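Local coordinates for protein glycosyl transferase (Staphylococcus aureus, PDB 5TZJ) that belongs to the family 2 glycosyl transferases, of the GT-A type, and binds uridine-diphosphate-N-acetylglucosamine, at residues S62-N67 / R75-K80. Numbering follows the deposited sequence.
Sequences SQLETN and RNVALK. With UD1 (uridine-diphosphate-N-acetylglucosamine), chain C.
Leu-64 and Val-77 meet where the end of strand 59-63 and the loop after it pass helix 72-81; the backbones come nearest at Ser-62 and Ala-78, 8.7 Å from CA to CA. No hydrogen bond joins the two segments, and they bury just 91 Å² between them. Leu-64 and Val-77 carry most of that area, their side chains running alongside each other in opposite senses, with CD2 of Leu-64 4.0 Å from CG2 of Val-77. The torsion of Val-77 (CG1 anti to the backbone N, chi1 175°) divides its two methyls between the neighbours, with CG1 approaching OG of Ser-62 at 4.4 Å. Helix 72-81 packs on the alpha/beta, Rossmann-like sheet of a GT-A-type domain, where strand 59-63 pairs in parallel with strand 33-39 and Ser-62, Leu-64 and Ala-78 all touch Val-38.

Such a domain binds its nucleotide sugar at the ends of the strands, and here each segment reaches a different part of uridine-diphosphate-N-acetylglucosamine. On the loop after the strand, Asn-67 gives an N-H from ND2 to the uracil O4 at 3.0 Å, nearly straight at 164°, while its OD1 accepts from Gly-69 N. Arg-75, extended from CG to NE, meets the N-acetylglucosamine ring with the edge of its guanidinium: NH2 donates to O4' at 2.8 Å and, weakly, to O3', and NH1 adds a weak, bent bond to O4' (3.1 Å, 135°). Salt bridges from NH2 to Asp-91 and from NH1 to Glu-177 should limit how the guanidinium can turn, and both acidic residues also hydrogen-bond the ligand.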
ATOM      1  N   SER A  62      19.171 -11.907  10.911  1.00 35.93           N
ATOM      2  CA  SER A  62      19.664 -11.044  11.962  1.00 39.12           C
ATOM      3  C   SER A  62      18.462 -10.618  12.786  1.00 36.05           C
ATOM      4  O   SER A  62      17.307 -10.888  12.424  1.00 32.44           O
ATOM      5  CB  SER A  62      20.418  -9.849  11.390  1.00 44.49           C
ATOM      6  OG  SER A  62      19.537  -9.050  10.630  1.00 42.72           O
ATOM      7  N   GLN A  63      18.740  -9.973  13.920  1.00 32.23           N
ATOM      8  CA  GLN A  63      17.676  -9.603  14.836  1.00 32.80           C
ATOM      9  C   GLN A  63      17.964  -8.233  15.417  1.00 34.96           C
ATOM     10  O   GLN A  63      19.085  -7.976  15.870  1.00 36.02           O
ATOM     11  CB  GLN A  63      17.542 -10.641  15.963  1.00 35.19           C
ATOM     12  CG  GLN A  63      16.551 -10.277  17.069  1.00 31.94           C
ATOM     13  CD  GLN A  63      16.537 -11.326  18.174  1.00 37.78           C
ATOM     14  OE1 GLN A  63      17.518 -11.474  18.919  1.00 43.61           O
ATOM     15  NE2 GLN A  63      15.437 -12.073  18.283  1.00 36.09           N
ATOM     16  N   LEU A  64      16.949  -7.367  15.408  1.00 32.37           N
ATOM     17  CA  LEU A  64      17.080  -6.053  16.015  1.00 30.75           C
ATOM     18  C   LEU A  64      17.025  -6.174  17.532  1.00 35.59           C
ATOM     19  O   LEU A  64      16.294  -7.000  18.089  1.00 32.94           O
ATOM     20  CB  LEU A  64      15.970  -5.115  15.541  1.00 30.48           C
ATOM     21  CG  LEU A  64      15.755  -5.043  14.025  1.00 35.52           C
ATOM     22  CD1 LEU A  64      14.703  -3.960  13.684  1.00 34.68           C
ATOM     23  CD2 LEU A  64      17.096  -4.769  13.318  1.00 36.35           C
ATOM     24  N   GLU A  65      17.780  -5.315  18.198  1.00 36.98           N
ATOM     25  CA  GLU A  65      17.891  -5.378  19.646  1.00 39.95           C
ATOM     26  C   GLU A  65      16.643  -4.894  20.373  1.00 39.25           C
ATOM     27  O   GLU A  65      16.540  -5.104  21.582  1.00 40.33           O
ATOM     28  CB  GLU A  65      19.087  -4.556  20.086  1.00 41.94           C
ATOM     29  CG  GLU A  65      18.902  -3.087  19.845  1.00 43.93           C
ATOM     30  CD  GLU A  65      19.973  -2.283  20.550  1.00 52.83           C
ATOM     31  OE1 GLU A  65      19.862  -1.026  20.582  1.00 54.32           O
ATOM     32  OE2 GLU A  65      20.915  -2.926  21.082  1.00 56.49           O
ATOM     33  N   THR A  66      15.703  -4.243  19.685  1.00 37.40           N
ATOM     34  CA  THR A  66      14.458  -3.882  20.340  1.00 35.52           C
ATOM     35  C   THR A  66      13.378  -3.783  19.265  1.00 33.39           C
ATOM     36  O   THR A  66      13.683  -3.537  18.094  1.00 34.63           O
ATOM     37  CB  THR A  66      14.626  -2.581  21.127  1.00 37.21           C
ATOM     38  OG1 THR A  66      13.629  -2.506  22.165  1.00 39.93           O
ATOM     39  CG2 THR A  66      14.563  -1.370  20.224  1.00 32.39           C
ATOM     40  N   ASN A  67      12.113  -3.995  19.650  1.00 28.60           N
ATOM     41  CA  ASN A  67      11.062  -4.041  18.637  1.00 29.03           C
ATOM     42  C   ASN A  67      10.872  -2.665  17.990  1.00 30.29           C
ATOM     43  O   ASN A  67      10.676  -1.662  18.674  1.00 29.89           O
ATOM     44  CB  ASN A  67       9.745  -4.542  19.218  1.00 31.89           C
ATOM     45  CG  ASN A  67       8.621  -4.474  18.186  1.00 33.73           C
ATOM     46  OD1 ASN A  67       7.864  -3.492  18.139  1.00 34.32           O
ATOM     47  ND2 ASN A  67       8.587  -5.454  17.276  1.00 30.05           N
ATOM     48  N   ARG A  75      12.397  -4.402   7.268  1.00 24.26           N
ATOM     49  CA  ARG A  75      12.534  -4.588   5.825  1.00 24.78           C
ATOM     50  C   ARG A  75      13.667  -3.724   5.277  1.00 27.67           C
ATOM     51  O   ARG A  75      14.415  -4.166   4.382  1.00 26.20           O
ATOM     52  CB  ARG A  75      11.224  -4.323   5.053  1.00 24.52           C
ATOM     53  CG  ARG A  75      10.005  -5.231   5.381  1.00 31.68           C
ATOM     54  CD  ARG A  75       8.737  -4.697   4.631  1.00 31.26           C
ATOM     55  NE  ARG A  75       7.548  -5.541   4.796  1.00 29.15           N
ATOM     56  CZ  ARG A  75       6.328  -5.049   4.986  1.00 28.93           C
ATOM     57  NH1 ARG A  75       6.182  -3.733   5.045  1.00 28.40           N
ATOM     58  NH2 ARG A  75       5.269  -5.852   5.112  1.00 26.70           N
ATOM     59  N   ASN A  76      13.832  -2.518   5.829  1.00 24.97           N
ATOM     60  CA  ASN A  76      14.957  -1.640   5.460  1.00 25.73           C
ATOM     61  C   ASN A  76      16.306  -2.285   5.766  1.00 30.24           C
ATOM     62  O   ASN A  76      17.231  -2.230   4.945  1.00 31.32           O
ATOM     63  CB  ASN A  76      14.851  -0.314   6.212  1.00 25.69           C
ATOM     64  CG  ASN A  76      13.695   0.546   5.705  1.00 26.64           C
ATOM     65  OD1 ASN A  76      13.204   0.321   4.596  1.00 26.84           O
ATOM     66  ND2 ASN A  76      13.303   1.556   6.476  1.00 24.46           N
ATOM     67  N   VAL A  77      16.451  -2.880   6.954  1.00 30.03           N
ATOM     68  CA  VAL A  77      17.695  -3.581   7.286  1.00 27.83           C
ATOM     69  C   VAL A  77      17.942  -4.700   6.298  1.00 31.05           C
ATOM     70  O   VAL A  77      19.065  -4.873   5.789  1.00 29.76           O
ATOM     71  CB  VAL A  77      17.623  -4.116   8.731  1.00 28.97           C
ATOM     72  CG1 VAL A  77      18.875  -4.965   9.078  1.00 28.91           C
ATOM     73  CG2 VAL A  77      17.346  -2.973   9.710  1.00 26.79           C
ATOM     74  N   ALA A  78      16.878  -5.448   5.963  1.00 29.67           N
ATOM     75  CA  ALA A  78      17.013  -6.544   5.010  1.00 31.95           C
ATOM     76  C   ALA A  78      17.353  -6.025   3.623  1.00 36.00           C
ATOM     77  O   ALA A  78      18.138  -6.653   2.894  1.00 35.02           O
ATOM     78  CB  ALA A  78      15.715  -7.360   4.936  1.00 27.97           C
ATOM     79  N   LEU A  79      16.711  -4.924   3.207  1.00 32.58           N
ATOM     80  CA  LEU A  79      16.951  -4.418   1.856  1.00 33.68           C
ATOM     81  C   LEU A  79      18.421  -4.041   1.667  1.00 36.39           C
ATOM     82  O   LEU A  79      19.025  -4.348   0.622  1.00 34.26           O
ATOM     83  CB  LEU A  79      16.015  -3.231   1.580  1.00 30.66           C
ATOM     84  CG  LEU A  79      16.027  -2.619   0.170  1.00 30.77           C
ATOM     85  CD1 LEU A  79      15.856  -3.693  -0.902  1.00 30.46           C
ATOM     86  CD2 LEU A  79      14.933  -1.505   0.063  1.00 29.38           C
ATOM     87  N   LYS A  80      19.036  -3.454   2.701  1.00 37.72           N
ATOM     88  CA  LYS A  80      20.460  -3.128   2.630  1.00 41.06           C
ATOM     89  C   LYS A  80      21.329  -4.380   2.495  1.00 40.07           C
ATOM     90  O   LYS A  80      22.304  -4.373   1.738  1.00 45.05           O
ATOM     91  CB  LYS A  80      20.868  -2.305   3.851  1.00 46.60           C
ATOM     92  CG  LYS A  80      20.618  -0.808   3.661  1.00 52.33           C
ATOM     93  CD  LYS A  80      19.939  -0.164   4.869  1.00 54.01           C
ATOM     94  CE  LYS A  80      19.541   1.296   4.571  1.00 56.64           C
ATOM     95  NZ  LYS A  80      18.371   1.795   5.375  1.00 53.79           N
TER
HETATM   96  C1' UD1 C 401      -0.615  -5.819   5.820  1.00 53.83           C
HETATM   97  C2' UD1 C 401       0.315  -5.790   4.613  1.00 53.20           C
HETATM   98  C3' UD1 C 401       1.706  -5.732   5.149  1.00 49.49           C
HETATM   99  C4' UD1 C 401       1.882  -4.366   5.713  1.00 45.50           C
HETATM  100  C5' UD1 C 401       1.035  -4.280   6.984  1.00 47.92           C
HETATM  101  C6' UD1 C 401       1.133  -2.913   7.596  1.00 46.01           C
HETATM  102  C7' UD1 C 401      -0.861  -6.881   2.682  1.00 51.57           C
HETATM  103  C8' UD1 C 401      -1.642  -5.594   2.484  1.00 52.02           C
HETATM  104  N2' UD1 C 401       0.099  -6.985   3.752  1.00 51.45           N
HETATM  105  O1' UD1 C 401      -0.365  -7.009   6.472  1.00 51.77           O
HETATM  106  O3' UD1 C 401       2.703  -6.072   4.144  1.00 47.84           O
HETATM  107  O4' UD1 C 401       3.249  -4.128   5.985  1.00 46.38           O
HETATM  108  O5' UD1 C 401      -0.388  -4.589   6.674  1.00 53.01           O
HETATM  109  O6' UD1 C 401       1.036  -1.935   6.588  1.00 43.70           O
HETATM  110  O7' UD1 C 401      -1.040  -7.816   1.987  1.00 53.41           O
HETATM  111  N1  UD1 C 401       6.253  -7.168  11.759  1.00 32.82           N
HETATM  112  C2  UD1 C 401       7.584  -6.675  12.212  1.00 30.65           C
HETATM  113  N3  UD1 C 401       7.703  -5.815  13.431  1.00 27.32           N
HETATM  114  C4  UD1 C 401       6.489  -5.460  14.159  1.00 31.60           C
HETATM  115  C5  UD1 C 401       5.148  -5.937  13.684  1.00 33.91           C
HETATM  116  C6  UD1 C 401       5.046  -6.790  12.476  1.00 35.71           C
HETATM  117  O2  UD1 C 401       8.545  -6.972  11.610  1.00 30.50           O
HETATM  118  O4  UD1 C 401       6.582  -4.780  15.127  1.00 28.67           O
HETATM  119  C1B UD1 C 401       6.179  -7.945  10.548  1.00 34.79           C
HETATM  120  C2B UD1 C 401       5.224  -9.258  10.638  1.00 33.95           C
HETATM  121  O2' UD1 C 401       5.985 -10.364  11.267  1.00 31.68           O
HETATM  122  C3B UD1 C 401       4.855  -9.478   9.377  1.00 30.75           C
HETATM  123  C4B UD1 C 401       4.834  -8.095   8.694  1.00 34.18           C
HETATM  124  O4B UD1 C 401       5.637  -7.161   9.617  1.00 33.51           O
HETATM  125  O3B UD1 C 401       5.888 -10.280   8.628  1.00 30.57           O
HETATM  126  C5B UD1 C 401       3.537  -7.524   8.537  1.00 36.94           C
HETATM  127  O5B UD1 C 401       2.925  -7.392   9.791  1.00 36.07           O
HETATM  128  PA  UD1 C 401       1.408  -8.024   9.935  1.00 42.78           P
HETATM  129  O1A UD1 C 401       1.005  -8.083  11.386  1.00 41.20           O
HETATM  130  O2A UD1 C 401       1.356  -9.394   9.282  1.00 42.52           O
HETATM  131  O3A UD1 C 401       0.464  -6.961   9.063  1.00 48.33           O
HETATM  132  PB  UD1 C 401      -0.790  -7.308   8.042  1.00 48.63           P
HETATM  133  O1B UD1 C 401      -1.262  -8.743   8.115  1.00 48.78           O
HETATM  134  O2B UD1 C 401      -1.865  -6.393   8.608  1.00 47.96           O